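Local coordinates for protein galactokinase (Bifidobacterium longum subsp. infantis ATCC 15697 = JCM 1222 = DSM 20088, PDB 6TEQ) that probably phosphorylates galactose with ATP, as a GHMP-family galactokinase, and binds 2-deoxy-2-fluoro-galactose in its sugar site, at residues L347-G361 against M364-D378. Sequence-based numbering, arbitrary orientation. Where two conformers were deposited one is given.
Sequences LDIAVDVARKNGAYG and MTGGGFGGSIIALVD. With GAF (2-deoxy-2-fluoro-alpha-D-galactopyranose), chain M.
Y360 N donates to L376 O at 2.9 Å, and L376 N donates to G361 O at 3.0 Å. G361 and L376 form an antiparallel hydrogen-bonded pair. A375 CA adds a CH...O contact to the same G361 oxygen. The Y360 hydroxyl donates to D378 OD1 at 2.6 Å, on the syn lone pair. OD1 lies at the ring edge, in the ring plane, while the carboxylate is turned 84° from the ring. With CG anti to its carbonyl carbon (chi1 -70°), the ring runs alongside the end of strand 372-378 and brings OH to D378. A phenylalanine here would probably leave D378 OD1 without this donor and the ring less firmly fixed. One water accepts from D378 N and donates to G358 O, bridging the turn to the strand end. At the helix end, A354 O accepts from both N357 N and A359 N, and N357 ND2 donates to V353 O at 2.8 Å. Elsewhere the contact is mostly apolar, though L347 CD1 lies against G370 O. I373 CD1 meets A350 CB at 3.6 Å, its CG2 sits between L347 CD2 and V351 CG2, and A375 CB faces A354 and A359. Helix 347-356 thus packs nearly parallel to strand 372-378, at 17°. The turn then leads into the edge strand 361-365, in the C-terminal GHMP kinase region, whose glycine-rich loop places G366 and G367 against the bound sugar.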
loop_
_atom_site.group_PDB
_atom_site.type_symbol
_atom_site.label_atom_id
_atom_site.label_comp_id
_atom_site.label_asym_id
_atom_site.label_seq_id
_atom_site.Cartn_x
_atom_site.Cartn_y
_atom_site.Cartn_z
ATOM N N LEU A 347 -15.584 -6.636 -5.390
ATOM C CA LEU A 347 -14.880 -6.992 -4.153
ATOM C C LEU A 347 -15.809 -7.889 -3.319
ATOM O O LEU A 347 -15.344 -8.893 -2.744
ATOM C CB LEU A 347 -14.508 -5.762 -3.347
ATOM C CG LEU A 347 -13.481 -4.819 -3.962
ATOM C CD1 LEU A 347 -13.395 -3.559 -3.133
ATOM C CD2 LEU A 347 -12.119 -5.518 -4.074
ATOM N N ASP A 348 -17.077 -7.469 -3.159
ATOM C CA ASP A 348 -17.970 -8.175 -2.205
ATOM C C ASP A 348 -18.253 -9.592 -2.701
ATOM O O ASP A 348 -18.303 -10.527 -1.908
ATOM C CB ASP A 348 -19.248 -7.393 -1.963
ATOM C CG ASP A 348 -18.950 -6.103 -1.240
ATOM O OD1 ASP A 348 -17.871 -6.019 -0.628
ATOM O OD2 ASP A 348 -19.799 -5.239 -1.322
ATOM N N ILE A 349 -18.427 -9.742 -4.000
ATOM C CA ILE A 349 -18.715 -11.086 -4.587
ATOM C C ILE A 349 -17.456 -11.977 -4.536
ATOM O O ILE A 349 -17.564 -13.136 -4.110
ATOM C CB ILE A 349 -19.297 -10.928 -5.995
ATOM C CG1 ILE A 349 -20.695 -10.334 -5.935
ATOM C CG2 ILE A 349 -19.264 -12.289 -6.729
ATOM C CD1 ILE A 349 -21.241 -9.830 -7.252
ATOM N N ALA A 350 -16.277 -11.431 -4.792
ATOM C CA ALA A 350 -15.050 -12.238 -4.652
ATOM C C ALA A 350 -14.945 -12.734 -3.207
ATOM O O ALA A 350 -14.569 -13.876 -2.986
ATOM C CB ALA A 350 -13.845 -11.438 -5.064
ATOM N N VAL A 351 -15.127 -11.820 -2.257
ATOM C CA VAL A 351 -15.060 -12.201 -0.841
ATOM C C VAL A 351 -16.086 -13.291 -0.513
ATOM O O VAL A 351 -15.744 -14.253 0.198
ATOM C CB VAL A 351 -15.267 -10.950 0.047
ATOM C CG1 VAL A 351 -15.664 -11.353 1.443
ATOM C CG2 VAL A 351 -14.004 -10.150 0.049
ATOM N N ASP A 352 -17.336 -13.136 -0.981
ATOM C CA ASP A 352 -18.379 -14.134 -0.674
ATOM C C ASP A 352 -17.941 -15.501 -1.252
ATOM O O ASP A 352 -18.141 -16.540 -0.588
ATOM C CB ASP A 352 -19.704 -13.706 -1.265
ATOM C CG ASP A 352 -20.846 -14.455 -0.628
ATOM O OD1 ASP A 352 -20.887 -14.486 0.625
ATOM O OD2 ASP A 352 -21.593 -15.083 -1.410
ATOM N N VAL A 353 -17.446 -15.519 -2.470
ATOM C CA VAL A 353 -16.983 -16.778 -3.102
ATOM C C VAL A 353 -15.875 -17.415 -2.249
ATOM O O VAL A 353 -15.930 -18.616 -1.962
ATOM C CB VAL A 353 -16.542 -16.575 -4.547
ATOM C CG1 VAL A 353 -15.927 -17.817 -5.117
ATOM C CG2 VAL A 353 -17.681 -16.143 -5.415
ATOM N N ALA A 354 -14.941 -16.615 -1.763
ATOM C CA ALA A 354 -13.839 -17.144 -0.956
ATOM C C ALA A 354 -14.436 -17.747 0.324
ATOM O O ALA A 354 -14.027 -18.836 0.761
ATOM C CB ALA A 354 -12.862 -16.061 -0.707
ATOM N N ARG A 355 -15.330 -16.993 0.953
ATOM C CA ARG A 355 -15.917 -17.440 2.258
ATOM C C ARG A 355 -16.680 -18.759 2.073
ATOM O O ARG A 355 -16.590 -19.618 2.931
ATOM C CB ARG A 355 -16.846 -16.401 2.865
ATOM C CG ARG A 355 -16.078 -15.179 3.409
ATOM C CD ARG A 355 -17.049 -14.172 3.899
ATOM N NE ARG A 355 -16.310 -12.967 4.328
ATOM C CZ ARG A 355 -16.847 -11.851 4.701
ATOM N NH1 ARG A 355 -18.144 -11.721 4.841
ATOM N NH2 ARG A 355 -16.059 -10.846 4.949
ATOM N N LYS A 356 -17.416 -18.875 0.959
ATOM C CA LYS A 356 -18.300 -20.021 0.674
ATOM C C LYS A 356 -17.458 -21.257 0.345
ATOM O O LYS A 356 -17.984 -22.384 0.531
ATOM C CB LYS A 356 -19.295 -19.647 -0.415
ATOM C CG LYS A 356 -20.477 -18.847 0.111
ATOM C CD LYS A 356 -21.405 -18.364 -0.960
ATOM C CE LYS A 356 -22.599 -17.627 -0.388
ATOM N NZ LYS A 356 -22.321 -17.187 1.003
ATOM N N ASN A 357 -16.189 -21.063 -0.018
ATOM C CA ASN A 357 -15.319 -22.113 -0.573
ATOM C C ASN A 357 -14.145 -22.370 0.365
ATOM O O ASN A 357 -13.111 -22.785 -0.106
ATOM C CB ASN A 357 -14.957 -21.784 -2.004
ATOM C CG ASN A 357 -16.184 -21.983 -2.895
ATOM O OD1 ASN A 357 -16.598 -23.122 -3.141
ATOM N ND2 ASN A 357 -16.829 -20.902 -3.306
ATOM N N GLY A 358 -14.327 -22.084 1.664
ATOM C CA GLY A 358 -13.419 -22.623 2.687
ATOM C C GLY A 358 -12.387 -21.637 3.179
ATOM O O GLY A 358 -11.558 -22.062 3.983
ATOM N N ALA A 359 -12.358 -20.399 2.688
ATOM C CA ALA A 359 -11.430 -19.416 3.297
ATOM C C ALA A 359 -11.676 -19.298 4.807
ATOM O O ALA A 359 -12.794 -19.204 5.203
ATOM C CB ALA A 359 -11.505 -18.079 2.642
ATOM N N TYR A 360 -10.617 -19.204 5.585
ATOM C CA TYR A 360 -10.703 -18.829 7.015
ATOM C C TYR A 360 -11.302 -17.439 7.105
ATOM O O TYR A 360 -12.090 -17.144 7.960
ATOM C CB TYR A 360 -9.331 -18.875 7.658
ATOM C CG TYR A 360 -8.794 -20.253 7.807
ATOM C CD1 TYR A 360 -9.170 -21.045 8.879
ATOM C CD2 TYR A 360 -7.939 -20.762 6.869
ATOM C CE1 TYR A 360 -8.639 -22.315 9.019
ATOM C CE2 TYR A 360 -7.494 -22.038 6.949
ATOM C CZ TYR A 360 -7.812 -22.823 8.042
ATOM O OH TYR A 360 -7.278 -24.079 8.106
ATOM N N GLY A 361 -10.913 -16.590 6.144
ATOM C CA GLY A 361 -11.532 -15.291 6.009
ATOM C C GLY A 361 -11.041 -14.593 4.762
ATOM O O GLY A 361 -10.044 -15.044 4.179
ATOM N N MET A 364 -11.463 -7.224 1.207
ATOM C CA MET A 364 -10.739 -6.247 0.385
ATOM C C MET A 364 -9.475 -5.781 1.126
ATOM O O MET A 364 -9.424 -5.801 2.356
ATOM C CB MET A 364 -11.644 -5.087 0.074
ATOM C CG MET A 364 -12.189 -4.296 1.277
ATOM S SD MET A 364 -12.383 -2.551 0.952
ATOM C CE MET A 364 -10.672 -2.039 0.968
ATOM N N THR A 365 -8.467 -5.362 0.375
ATOM C CA THR A 365 -7.225 -4.777 0.929
ATOM C C THR A 365 -6.935 -3.441 0.231
ATOM O O THR A 365 -7.276 -3.258 -0.972
ATOM C CB THR A 365 -6.017 -5.742 0.779
ATOM O OG1 THR A 365 -4.922 -5.305 1.602
ATOM C CG2 THR A 365 -5.553 -5.943 -0.648
ATOM N N GLY A 366 -6.381 -2.514 1.002
ATOM C CA GLY A 366 -6.028 -1.224 0.480
ATOM C C GLY A 366 -7.219 -0.238 0.569
ATOM O O GLY A 366 -8.107 -0.419 1.367
ATOM N N GLY A 367 -7.229 0.741 -0.333
ATOM C CA GLY A 367 -8.195 1.838 -0.251
ATOM C C GLY A 367 -9.602 1.438 -0.557
ATOM O O GLY A 367 -10.489 2.027 -0.018
ATOM N N GLY A 368 -9.799 0.441 -1.383
ATOM C CA GLY A 368 -11.144 0.083 -1.820
ATOM C C GLY A 368 -11.549 0.698 -3.139
ATOM O O GLY A 368 -10.685 1.119 -3.919
ATOM N N PHE A 369 -12.877 0.724 -3.357
ATOM C CA PHE A 369 -13.533 1.308 -4.564
ATOM C C PHE A 369 -13.162 0.490 -5.781
ATOM O O PHE A 369 -13.439 0.928 -6.894
ATOM C CB PHE A 369 -13.098 2.768 -4.728
ATOM C CG PHE A 369 -13.290 3.597 -3.500
ATOM C CD1 PHE A 369 -14.568 3.900 -3.073
ATOM C CD2 PHE A 369 -12.196 4.118 -2.819
ATOM C CE1 PHE A 369 -14.740 4.656 -1.928
ATOM C CE2 PHE A 369 -12.377 4.904 -1.701
ATOM C CZ PHE A 369 -13.652 5.182 -1.266
ATOM N N GLY A 370 -12.635 -0.714 -5.580
ATOM C CA GLY A 370 -12.029 -1.517 -6.629
ATOM C C GLY A 370 -10.830 -2.224 -6.077
ATOM O O GLY A 370 -10.676 -2.220 -4.836
ATOM N N GLY A 371 -10.029 -2.815 -6.963
ATOM C CA GLY A 371 -8.746 -3.385 -6.579
ATOM C C GLY A 371 -8.885 -4.818 -6.149
ATOM O O GLY A 371 -9.544 -5.608 -6.819
ATOM N N SER A 372 -8.200 -5.146 -5.056
ATOM C CA SER A 372 -7.948 -6.568 -4.725
ATOM C C SER A 372 -8.627 -7.009 -3.431
ATOM O O SER A 372 -8.848 -6.189 -2.499
ATOM C CB SER A 372 -6.473 -6.890 -4.666
ATOM O OG SER A 372 -5.782 -6.513 -5.833
ATOM N N ILE A 373 -8.856 -8.306 -3.363
ATOM C CA ILE A 373 -9.193 -9.016 -2.131
ATOM C C ILE A 373 -8.034 -9.900 -1.752
ATOM O O ILE A 373 -7.221 -10.324 -2.575
ATOM C CB ILE A 373 -10.537 -9.789 -2.219
ATOM C CG1 ILE A 373 -10.470 -11.062 -3.065
ATOM C CG2 ILE A 373 -11.664 -8.907 -2.635
ATOM C CD1 ILE A 373 -11.336 -12.102 -2.516
ATOM N N ILE A 374 -8.040 -10.272 -0.488
ATOM C CA ILE A 374 -7.141 -11.275 0.078
ATOM C C ILE A 374 -7.982 -12.267 0.862
ATOM O O ILE A 374 -9.053 -11.961 1.355
ATOM C CB ILE A 374 -6.053 -10.629 0.928
ATOM C CG1 ILE A 374 -6.613 -10.082 2.226
ATOM C CG2 ILE A 374 -5.293 -9.593 0.099
ATOM C CD1 ILE A 374 -5.608 -9.419 3.133
ATOM N N ALA A 375 -7.444 -13.461 0.964
ATOM C CA ALA A 375 -8.064 -14.535 1.732
ATOM C C ALA A 375 -6.999 -15.417 2.349
ATOM O O ALA A 375 -6.017 -15.831 1.660
ATOM C CB ALA A 375 -8.991 -15.334 0.821
ATOM N N LEU A 376 -7.217 -15.759 3.599
ATOM C CA LEU A 376 -6.435 -16.782 4.299
ATOM C C LEU A 376 -7.118 -18.078 3.913
ATOM O O LEU A 376 -8.259 -18.264 4.267
ATOM C CB LEU A 376 -6.439 -16.550 5.800
ATOM C CG LEU A 376 -5.539 -15.450 6.288
ATOM C CD1 LEU A 376 -5.864 -15.181 7.783
ATOM C CD2 LEU A 376 -4.060 -15.787 6.122
ATOM N N VAL A 377 -6.357 -18.965 3.278
ATOM C CA VAL A 377 -6.865 -20.248 2.810
ATOM C C VAL A 377 -5.862 -21.334 3.172
ATOM O O VAL A 377 -4.705 -21.037 3.442
ATOM C CB VAL A 377 -7.137 -20.220 1.302
ATOM C CG1 VAL A 377 -7.999 -19.058 0.919
ATOM C CG2 VAL A 377 -5.861 -20.222 0.507
ATOM N N ASP A 378 -6.309 -22.581 3.122
ATOM C CA ASP A 378 -5.327 -23.669 3.306
ATOM C C ASP A 378 -4.360 -23.726 2.133
ATOM O O ASP A 378 -4.747 -23.483 0.960
ATOM C CB ASP A 378 -5.981 -25.019 3.499
ATOM C CG ASP A 378 -6.702 -25.133 4.846
ATOM O OD1 ASP A 378 -6.154 -24.632 5.876
ATOM O OD2 ASP A 378 -7.812 -25.604 4.844
HETATM C C1 GAF M . -4.882 3.671 0.243
HETATM C C2 GAF M . -3.886 4.654 0.820
HETATM F F2 GAF M . -2.889 4.843 -0.078
HETATM C C3 GAF M . -3.308 4.169 2.134
HETATM O O3 GAF M . -2.616 5.211 2.747
HETATM C C4 GAF M . -4.435 3.726 3.114
HETATM O O4 GAF M . -5.206 4.810 3.614
HETATM C C5 GAF M . -5.314 2.743 2.419
HETATM O O5 GAF M . -5.843 3.317 1.248
HETATM C C6 GAF M . -6.466 2.253 3.271
HETATM O O6 GAF M . -6.000 1.552 4.423
HETATM O O1 GAF M . -4.079 2.579 -0.165
HETATM O O HOH W 1 -9.085 -22.821 2.516
#